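Side-chain contacts in cystathionine gamma-synthase (Xanthomonas oryzae pv. oryzae KACC 10331, PDB 6LD7), which probably joins an activated homoserine ester to cysteine, giving cystathionine in a pyridoxal-phosphate-dependent step of methionine biosynthesis: residues R53-T58 against T64-G69; E74-A79 against D201-S206; D103-P108 against R117-L122. The protein carries 1 engineered substitution. One frame throughout, in Å; residues are numbered along the deposited sequence.

Interaction 1 of 3, residues R53-T58 against T64-G69; sequences RQYDYT and TRDLLG
Two residues near the start of helix 63-76, Arg-65 and Asp-66, each take hold of a different part of the preceding loop. The first grip is between a side chain and the backbone. Arg-65 NH2 donates to Thr-58 O over 2.7 Å, a nearly straight bond (167° at the hydrogen) that lies in the guanidinium plane and points almost down the carbonyl. NH1 of the same Arg-65 adds a weak bond to Thr-58 O at 3.3 Å, and it is also bound to Gly-244 O. A bend at chi3 (66°) folds the arginine chain so that the edge of its guanidinium faces the loop. Such a loop belongs to the shared active sites of the trans-sulfuration family: Tyr-57, between the two attachment points, hydrogen-bonds through OH to two groups of a second subunit, the pyridoxal-phosphate-modified lysine (LLP) and Thr-208 OG1. The other grip joins two side chains. Tyr-55 and Asp-66 approach from opposite directions, and Tyr-55 OH donates to Asp-66 OD2 over 2.8 Å. The anti lone pair of OD2 receives the bond, with the carboxylate lying at the ring's edge and turned 39° from its plane.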
loop_
_atom_site.group_PDB
_atom_site.type_symbol
_atom_site.label_atom_id
_atom_site.label_comp_id
_atom_site.label_asym_id
_atom_site.label_seq_id
_atom_site.Cartn_x
_atom_site.Cartn_y
_atom_site.Cartn_z
ATOM N N ARG C 53 -13.756 11.051 -20.331
ATOM C CA ARG C 53 -13.678 9.580 -20.358
ATOM C C ARG C 53 -14.733 8.996 -19.417
ATOM O O ARG C 53 -15.474 9.787 -18.700
ATOM C CB ARG C 53 -12.280 9.173 -19.913
ATOM C CG ARG C 53 -11.201 9.659 -20.867
ATOM C CD ARG C 53 -9.906 9.079 -20.366
ATOM N NE ARG C 53 -8.784 9.837 -20.898
ATOM C CZ ARG C 53 -8.191 9.476 -21.997
ATOM N NH1 ARG C 53 -8.672 8.471 -22.694
ATOM N NH2 ARG C 53 -7.147 10.123 -22.445
ATOM N N GLN C 54 -14.722 7.673 -19.273
ATOM C CA GLN C 54 -15.675 7.045 -18.340
ATOM C C GLN C 54 -15.449 7.621 -16.906
ATOM O O GLN C 54 -16.397 7.796 -16.172
ATOM C CB GLN C 54 -15.468 5.522 -18.446
ATOM C CG GLN C 54 -16.354 4.801 -17.450
ATOM C CD GLN C 54 -16.134 3.312 -17.466
ATOM O OE1 GLN C 54 -16.909 2.634 -16.832
ATOM N NE2 GLN C 54 -15.052 2.808 -18.060
ATOM N N TYR C 55 -14.203 7.764 -16.467
ATOM C CA TYR C 55 -13.825 8.290 -15.136
ATOM C C TYR C 55 -13.285 9.691 -15.342
ATOM O O TYR C 55 -12.551 9.906 -16.362
ATOM C CB TYR C 55 -12.821 7.342 -14.474
ATOM C CG TYR C 55 -13.453 6.013 -14.165
ATOM C CD1 TYR C 55 -14.334 5.901 -13.097
ATOM C CD2 TYR C 55 -13.206 4.887 -14.938
ATOM C CE1 TYR C 55 -14.980 4.701 -12.843
ATOM C CE2 TYR C 55 -13.871 3.677 -14.708
ATOM C CZ TYR C 55 -14.710 3.585 -13.603
ATOM O OH TYR C 55 -15.300 2.406 -13.252
ATOM N N ASP C 56 -13.552 10.581 -14.396
ATOM C CA ASP C 56 -12.938 11.946 -14.385
ATOM C C ASP C 56 -12.326 12.236 -12.983
ATOM O O ASP C 56 -11.295 12.915 -12.907
ATOM C CB ASP C 56 -13.929 13.016 -14.885
ATOM C CG ASP C 56 -15.077 13.211 -13.906
ATOM O OD1 ASP C 56 -15.658 12.217 -13.464
ATOM O OD2 ASP C 56 -15.275 14.347 -13.478
ATOM N N TYR C 57 -12.940 11.783 -11.894
ATOM C CA TYR C 57 -12.502 12.211 -10.527
ATOM C C TYR C 57 -12.855 11.136 -9.491
ATOM O O TYR C 57 -14.129 10.842 -9.457
ATOM C CB TYR C 57 -13.196 13.552 -10.170
ATOM C CG TYR C 57 -12.585 14.247 -8.990
ATOM C CD1 TYR C 57 -11.255 14.696 -9.012
ATOM C CD2 TYR C 57 -13.323 14.390 -7.822
ATOM C CE1 TYR C 57 -10.684 15.334 -7.904
ATOM C CE2 TYR C 57 -12.750 14.966 -6.691
ATOM C CZ TYR C 57 -11.443 15.468 -6.737
ATOM O OH TYR C 57 -10.979 16.114 -5.628
ATOM N N THR C 58 -11.896 10.669 -8.653
ATOM C CA THR C 58 -12.140 9.499 -7.789
ATOM C C THR C 58 -13.259 9.715 -6.752
ATOM O O THR C 58 -13.926 8.705 -6.554
ATOM C CB THR C 58 -10.999 8.616 -7.239
ATOM O OG1 THR C 58 -10.630 8.423 -5.836
ATOM C CG2 THR C 58 -9.987 8.441 -8.288
ATOM N N THR C 64 -11.131 0.863 -9.383
ATOM C CA THR C 64 -10.804 -0.142 -8.322
ATOM C C THR C 64 -11.998 -0.256 -7.350
ATOM O O THR C 64 -12.410 -1.383 -6.976
ATOM C CB THR C 64 -9.516 0.245 -7.605
ATOM O OG1 THR C 64 -8.498 0.233 -8.626
ATOM C CG2 THR C 64 -9.271 -0.704 -6.448
ATOM N N ARG C 65 -12.554 0.892 -6.958
ATOM C CA ARG C 65 -13.725 0.932 -6.055
ATOM C C ARG C 65 -14.956 0.248 -6.734
ATOM O O ARG C 65 -15.639 -0.507 -6.092
ATOM C CB ARG C 65 -13.991 2.367 -5.604
ATOM C CG ARG C 65 -15.034 2.419 -4.500
ATOM C CD ARG C 65 -15.060 3.728 -3.728
ATOM N NE ARG C 65 -15.476 4.686 -4.623
ATOM C CZ ARG C 65 -14.825 5.821 -4.945
ATOM N NH1 ARG C 65 -13.791 6.339 -4.297
ATOM N NH2 ARG C 65 -15.369 6.507 -5.912
ATOM N N ASP C 66 -15.197 0.539 -8.016
ATOM C CA ASP C 66 -16.319 0.030 -8.798
ATOM C C ASP C 66 -16.198 -1.488 -8.975
ATOM O O ASP C 66 -17.200 -2.120 -9.018
ATOM C CB ASP C 66 -16.406 0.689 -10.163
ATOM C CG ASP C 66 -17.035 2.067 -10.063
ATOM O OD1 ASP C 66 -17.527 2.413 -8.979
ATOM O OD2 ASP C 66 -16.894 2.813 -11.005
ATOM N N LEU C 67 -15.022 -2.058 -9.070
ATOM C CA LEU C 67 -14.936 -3.532 -9.129
ATOM C C LEU C 67 -15.526 -4.106 -7.862
ATOM O O LEU C 67 -16.055 -5.118 -7.951
ATOM C CB LEU C 67 -13.490 -3.953 -9.145
ATOM C CG LEU C 67 -12.930 -4.406 -10.457
ATOM C CD1 LEU C 67 -11.441 -4.684 -10.218
ATOM C CD2 LEU C 67 -13.677 -5.634 -10.934
ATOM N N LEU C 68 -15.218 -3.526 -6.699
ATOM C CA LEU C 68 -15.738 -4.058 -5.451
ATOM C C LEU C 68 -17.263 -3.861 -5.434
ATOM O O LEU C 68 -17.999 -4.749 -5.004
ATOM C CB LEU C 68 -15.032 -3.412 -4.265
ATOM C CG LEU C 68 -15.571 -3.806 -2.914
ATOM C CD1 LEU C 68 -15.342 -5.300 -2.669
ATOM C CD2 LEU C 68 -14.880 -3.026 -1.797
ATOM N N GLY C 69 -17.711 -2.675 -5.810
ATOM C CA GLY C 69 -19.143 -2.411 -6.001
ATOM C C GLY C 69 -19.858 -3.449 -6.817
ATOM O O GLY C 69 -20.902 -3.984 -6.354
#

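Interaction 2 of 3, residues E74-A79 against D201-S206; sequences ELEGGA and DLVLHS
At the C-terminal end of helix 63-76, Glu-76 sends its carboxylate across to the edge of the His-205 ring. His-205 NE2 donates to Glu-76 OE2 over 2.5 Å with an angle of 151° at the hydrogen; so short a separation is to be read with caution, although the pairing is clear. The two side chains come from opposite directions, and their flat groups are turned 36° from each other. Val-203, two residues earlier on the strand, supplies the apolar half of the contact. Its CG1 lies 3.7 Å from Glu-76 CD, while its CG2 is 3.6 Å from Glu-76 OE2. A bend at chi2 (-76°) folds the glutamate chain along CG1 of Val-203 and brings its carboxylate to the imidazole. The helix thereby meets the seven-stranded sheet of a type I pyridoxal-phosphate enzyme through a His-carboxylate hydrogen bond, in a wholly buried setting where such pairing probably eases the cost of enclosing the carboxylate. Farther out, Pro-190, Pro-195 and Val-223 pack on Glu-76, and Val-223, from the antiparallel strand 220-224, also meets Val-203. Gly-77, with positive phi, takes the chain out of the helix immediately after the glutamate. At the C-terminal end of the strand, directly after His-205, Ser-206 OG hydrogen-bonds OP1 of the pyridoxal-phosphate-modified lysine at position 209, and so already belongs to the cofactor site.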
loop_
_atom_site.group_PDB
_atom_site.type_symbol
_atom_site.label_atom_id
_atom_site.label_comp_id
_atom_site.label_asym_id
_atom_site.label_seq_id
_atom_site.Cartn_x
_atom_site.Cartn_y
_atom_site.Cartn_z
ATOM N N GLU C 74 -23.272 -8.193 -7.542
ATOM C CA GLU C 74 -23.424 -9.559 -8.100
ATOM C C GLU C 74 -23.694 -10.582 -6.981
ATOM O O GLU C 74 -24.581 -11.382 -7.137
ATOM C CB GLU C 74 -22.249 -9.997 -8.949
ATOM C CG GLU C 74 -22.502 -11.407 -9.536
ATOM C CD GLU C 74 -21.421 -11.934 -10.481
ATOM O OE1 GLU C 74 -20.430 -11.192 -10.724
ATOM O OE2 GLU C 74 -21.534 -13.101 -10.962
ATOM N N LEU C 75 -23.013 -10.587 -5.865
ATOM C CA LEU C 75 -23.279 -11.532 -4.754
ATOM C C LEU C 75 -24.640 -11.241 -4.142
ATOM O O LEU C 75 -25.257 -12.180 -3.708
ATOM C CB LEU C 75 -22.245 -11.318 -3.653
ATOM C CG LEU C 75 -20.993 -12.178 -3.629
ATOM C CD1 LEU C 75 -20.665 -12.817 -4.936
ATOM C CD2 LEU C 75 -19.809 -11.439 -2.999
ATOM N N GLU C 76 -25.074 -9.986 -3.994
ATOM C CA GLU C 76 -26.371 -9.711 -3.339
ATOM C C GLU C 76 -27.534 -9.860 -4.360
ATOM O O GLU C 76 -28.659 -9.867 -3.953
ATOM C CB GLU C 76 -26.356 -8.364 -2.641
ATOM C CG GLU C 76 -25.537 -8.308 -1.373
ATOM C CD GLU C 76 -26.146 -8.954 -0.108
ATOM O OE1 GLU C 76 -27.145 -9.777 -0.172
ATOM O OE2 GLU C 76 -25.528 -8.768 0.947
ATOM N N GLY C 77 -27.278 -9.897 -5.654
ATOM C CA GLY C 77 -28.298 -9.921 -6.720
ATOM C C GLY C 77 -28.835 -8.542 -6.974
ATOM O O GLY C 77 -30.024 -8.420 -7.220
ATOM N N GLY C 78 -28.052 -7.463 -6.865
ATOM C CA GLY C 78 -28.657 -6.134 -7.084
ATOM C C GLY C 78 -28.223 -5.477 -8.387
ATOM O O GLY C 78 -27.391 -6.006 -9.049
ATOM N N ALA C 79 -28.680 -4.257 -8.643
ATOM C CA ALA C 79 -28.431 -3.485 -9.873
ATOM C C ALA C 79 -27.044 -2.831 -9.775
ATOM O O ALA C 79 -26.452 -2.669 -10.770
ATOM C CB ALA C 79 -29.564 -2.490 -10.104
ATOM N N ASP C 201 -35.427 -3.465 -0.752
ATOM C CA ASP C 201 -34.990 -2.422 -1.684
ATOM C C ASP C 201 -33.476 -2.286 -1.628
ATOM O O ASP C 201 -32.839 -2.103 -2.698
ATOM C CB ASP C 201 -35.724 -1.140 -1.394
ATOM C CG ASP C 201 -37.240 -1.334 -1.515
ATOM O OD1 ASP C 201 -37.690 -1.448 -2.663
ATOM O OD2 ASP C 201 -37.962 -1.422 -0.437
ATOM N N LEU C 202 -32.917 -2.441 -0.439
ATOM C CA LEU C 202 -31.523 -2.121 -0.204
ATOM C C LEU C 202 -30.955 -3.154 0.729
ATOM O O LEU C 202 -31.626 -3.544 1.723
ATOM C CB LEU C 202 -31.413 -0.734 0.459
ATOM C CG LEU C 202 -31.835 0.446 -0.395
ATOM C CD1 LEU C 202 -32.179 1.625 0.495
ATOM C CD2 LEU C 202 -30.733 0.802 -1.366
ATOM N N VAL C 203 -29.680 -3.404 0.555
ATOM C CA VAL C 203 -28.941 -4.172 1.552
ATOM C C VAL C 203 -27.645 -3.404 1.792
ATOM O O VAL C 203 -27.050 -2.850 0.838
ATOM C CB VAL C 203 -28.782 -5.643 1.095
ATOM C CG1 VAL C 203 -28.016 -5.792 -0.204
ATOM C CG2 VAL C 203 -27.996 -6.376 2.142
ATOM N N LEU C 204 -27.196 -3.392 3.011
ATOM C CA LEU C 204 -25.909 -2.724 3.298
ATOM C C LEU C 204 -25.043 -3.516 4.271
ATOM O O LEU C 204 -25.512 -4.500 4.896
ATOM C CB LEU C 204 -26.209 -1.314 3.785
ATOM C CG LEU C 204 -26.926 -1.140 5.131
ATOM C CD1 LEU C 204 -25.979 -1.376 6.307
ATOM C CD2 LEU C 204 -27.415 0.292 5.246
ATOM N N HIS C 205 -23.754 -3.213 4.247
ATOM C CA HIS C 205 -22.755 -3.967 5.035
ATOM C C HIS C 205 -21.755 -2.982 5.616
ATOM O O HIS C 205 -21.407 -2.051 4.896
ATOM C CB HIS C 205 -21.962 -4.880 4.098
ATOM C CG HIS C 205 -22.717 -6.005 3.509
ATOM N ND1 HIS C 205 -22.766 -7.231 4.115
ATOM C CD2 HIS C 205 -23.457 -6.091 2.356
ATOM C CE1 HIS C 205 -23.579 -8.032 3.405
ATOM N NE2 HIS C 205 -24.076 -7.309 2.349
ATOM N N SER C 206 -21.187 -3.293 6.775
ATOM C CA SER C 206 -19.805 -2.940 7.127
ATOM C C SER C 206 -18.881 -3.988 6.508
ATOM O O SER C 206 -18.869 -5.107 6.947
ATOM C CB SER C 206 -19.719 -2.891 8.612
ATOM O OG SER C 206 -18.375 -2.761 8.960
#

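Interaction 3 of 3, residues D103-P108 against R117-L122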
loop_
_atom_site.group_PDB
_atom_site.type_symbol
_atom_site.label_atom_id
_atom_site.label_comp_id
_atom_site.label_asym_id
_atom_site.label_seq_id
_atom_site.Cartn_x
_atom_site.Cartn_y
_atom_site.Cartn_z
ATOM N N ASP C 103 -40.784 12.464 7.011
ATOM C CA ASP C 103 -40.753 11.001 6.790
ATOM C C ASP C 103 -40.431 10.363 8.137
ATOM O O ASP C 103 -39.716 10.928 8.948
ATOM C CB ASP C 103 -39.686 10.506 5.826
ATOM C CG ASP C 103 -39.919 10.895 4.403
ATOM O OD1 ASP C 103 -41.025 11.274 4.139
ATOM O OD2 ASP C 103 -38.966 10.833 3.570
ATOM N N THR C 104 -40.829 9.107 8.265
ATOM C CA THR C 104 -40.580 8.297 9.455
ATOM C C THR C 104 -39.755 7.090 9.037
ATOM O O THR C 104 -40.032 6.466 7.999
ATOM C CB THR C 104 -41.940 7.918 10.096
ATOM O OG1 THR C 104 -42.525 9.077 10.702
ATOM C CG2 THR C 104 -41.723 6.967 11.229
ATOM N N LEU C 105 -38.860 6.725 9.911
ATOM C CA LEU C 105 -37.996 5.551 9.781
ATOM C C LEU C 105 -38.345 4.599 10.932
ATOM O O LEU C 105 -38.360 5.023 12.113
ATOM C CB LEU C 105 -36.534 5.991 9.910
ATOM C CG LEU C 105 -35.536 4.858 10.137
ATOM C CD1 LEU C 105 -35.399 4.070 8.838
ATOM C CD2 LEU C 105 -34.155 5.406 10.564
ATOM N N VAL C 106 -38.514 3.340 10.590
ATOM C CA VAL C 106 -38.699 2.296 11.608
ATOM C C VAL C 106 -37.369 1.593 11.836
ATOM O O VAL C 106 -36.779 1.172 10.902
ATOM C CB VAL C 106 -39.770 1.295 11.159
ATOM C CG1 VAL C 106 -39.983 0.276 12.244
ATOM C CG2 VAL C 106 -41.046 2.012 10.810
ATOM N N VAL C 107 -36.978 1.461 13.091
ATOM C CA VAL C 107 -35.684 0.900 13.554
ATOM C C VAL C 107 -35.973 -0.237 14.509
ATOM O O VAL C 107 -36.784 -0.073 15.405
ATOM C CB VAL C 107 -34.944 2.021 14.292
ATOM C CG1 VAL C 107 -33.693 1.520 14.888
ATOM C CG2 VAL C 107 -34.662 3.096 13.285
ATOM N N PRO C 108 -35.243 -1.360 14.423
ATOM C CA PRO C 108 -35.357 -2.418 15.408
ATOM C C PRO C 108 -34.930 -1.904 16.780
ATOM O O PRO C 108 -33.959 -1.214 16.828
ATOM C CB PRO C 108 -34.366 -3.497 14.960
ATOM C CG PRO C 108 -34.174 -3.185 13.496
ATOM C CD PRO C 108 -34.275 -1.666 13.369
ATOM N N ARG C 117 -27.111 5.680 17.635
ATOM C CA ARG C 117 -26.467 7.004 17.935
ATOM C C ARG C 117 -26.732 7.959 16.762
ATOM O O ARG C 117 -27.211 9.103 16.992
ATOM C CB ARG C 117 -24.998 6.747 18.216
ATOM C CG ARG C 117 -24.129 7.992 18.178
ATOM C CD ARG C 117 -22.663 7.785 18.450
ATOM N NE ARG C 117 -21.810 6.774 17.756
ATOM C CZ ARG C 117 -21.779 6.233 16.451
ATOM N NH1 ARG C 117 -22.646 6.403 15.368
ATOM N NH2 ARG C 117 -20.726 5.430 16.301
ATOM N N LEU C 118 -26.559 7.462 15.529
ATOM C CA LEU C 118 -26.748 8.277 14.315
ATOM C C LEU C 118 -28.240 8.607 14.148
ATOM O O LEU C 118 -28.583 9.839 13.979
ATOM C CB LEU C 118 -26.142 7.598 13.081
ATOM C CG LEU C 118 -26.388 8.373 11.790
ATOM C CD1 LEU C 118 -25.826 9.814 11.882
ATOM C CD2 LEU C 118 -25.830 7.641 10.599
ATOM N N PHE C 119 -29.130 7.605 14.251
ATOM C CA PHE C 119 -30.578 7.868 14.132
ATOM C C PHE C 119 -31.002 8.853 15.214
ATOM O O PHE C 119 -31.694 9.758 14.874
ATOM C CB PHE C 119 -31.417 6.603 14.231
ATOM C CG PHE C 119 -31.027 5.495 13.299
ATOM C CD1 PHE C 119 -30.509 5.767 12.034
ATOM C CD2 PHE C 119 -31.223 4.176 13.653
ATOM C CE1 PHE C 119 -30.170 4.736 11.165
ATOM C CE2 PHE C 119 -30.849 3.156 12.798
ATOM C CZ PHE C 119 -30.312 3.426 11.563
ATOM N N ASN C 120 -30.611 8.704 16.464
ATOM C CA ASN C 120 -31.069 9.650 17.522
ATOM C C ASN C 120 -30.568 11.056 17.274
ATOM O O ASN C 120 -31.365 11.949 17.419
ATOM C CB ASN C 120 -30.709 9.240 18.967
ATOM C CG ASN C 120 -31.594 8.082 19.395
ATOM O OD1 ASN C 120 -32.777 8.037 19.014
ATOM N ND2 ASN C 120 -31.005 7.066 20.001
ATOM N N ALA C 121 -29.337 11.224 16.780
ATOM C CA ALA C 121 -28.731 12.572 16.599
ATOM C C ALA C 121 -29.455 13.273 15.462
ATOM O O ALA C 121 -29.835 14.465 15.632
ATOM C CB ALA C 121 -27.228 12.466 16.363
ATOM N N LEU C 122 -29.764 12.566 14.379
ATOM C CA LEU C 122 -30.402 13.230 13.235
ATOM C C LEU C 122 -31.921 13.428 13.507
ATOM O O LEU C 122 -32.516 14.420 13.049
ATOM C CB LEU C 122 -30.143 12.399 11.982
ATOM C CG LEU C 122 -28.683 12.234 11.568
ATOM C CD1 LEU C 122 -28.611 11.446 10.264
ATOM C CD2 LEU C 122 -27.993 13.586 11.448
#
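This is a purely apolar contact in which one aromatic ring from a helix is set against two aliphatic side chains of a strand, deep between helix 113-124 and the large sheet. Phe-119 is the helix's contribution; Leu-105 and Val-107, two residues apart on strand 104-108, both direct their CB toward it. The two partners use the ring differently. Leu-105 lays CD2 over one face, 4.0 Å from the centroid of the Phe-119 ring and only 14° off the normal, a CH-pi contact displaced a little toward the rim on the CD1 side. With CG anti to the backbone N (chi1 166°), the leucine reaches out from the strand and crosses the phenylalanine at about a right angle. Val-107 approaches obliquely, neither squarely over the face nor at the edge. Both methyls meet the CD2/CE2 side of the ring, on the same side of its plane as the leucine: CG2 lies 3.6 Å from Phe-119 CD2, and CG1 is 3.8 Å from that same atom. The aromatic ring thus spans the two strand residues, its CD1 side given to the leucine and its CD2 side to the valine. Further apolar neighbours extend the packing, with Ile-91 and Leu-95 of helix 87-98 and Leu-153 of strand 151-155 all touching Phe-119. Elsewhere on the helix, Leu-118 and Ala-121 pack on Ala-239 and Trp-236 of a second subunit. Leu-130 of strand 129-133 also meets Phe-119, so the ring touches both parallel strands that its helix connects, as befits the crossover helix of a beta-alpha-beta unit.

Overall arrangement
Interactions 1 and 2 share helix 63-76, whose early turns meet the loop 53-58 and whose last turn meets strand 202-206; their centres lie about 18 Å apart. The centre of interaction 3 is about 21 Å from that of interaction 2, on another strand of the same sheet, and about 31 Å from that of interaction 1. Along the chain interaction 1 closes first, while interaction 3 falls between the two halves of interaction 2, which joins sequence more than 120 residues apart. Interactions 1 and 3 both border a second subunit, whereas interaction 2 is internal to its chain. One helix therefore links the subunit-reaching loop with the sheet whose strand 202-206 leads to the cofactor lysine.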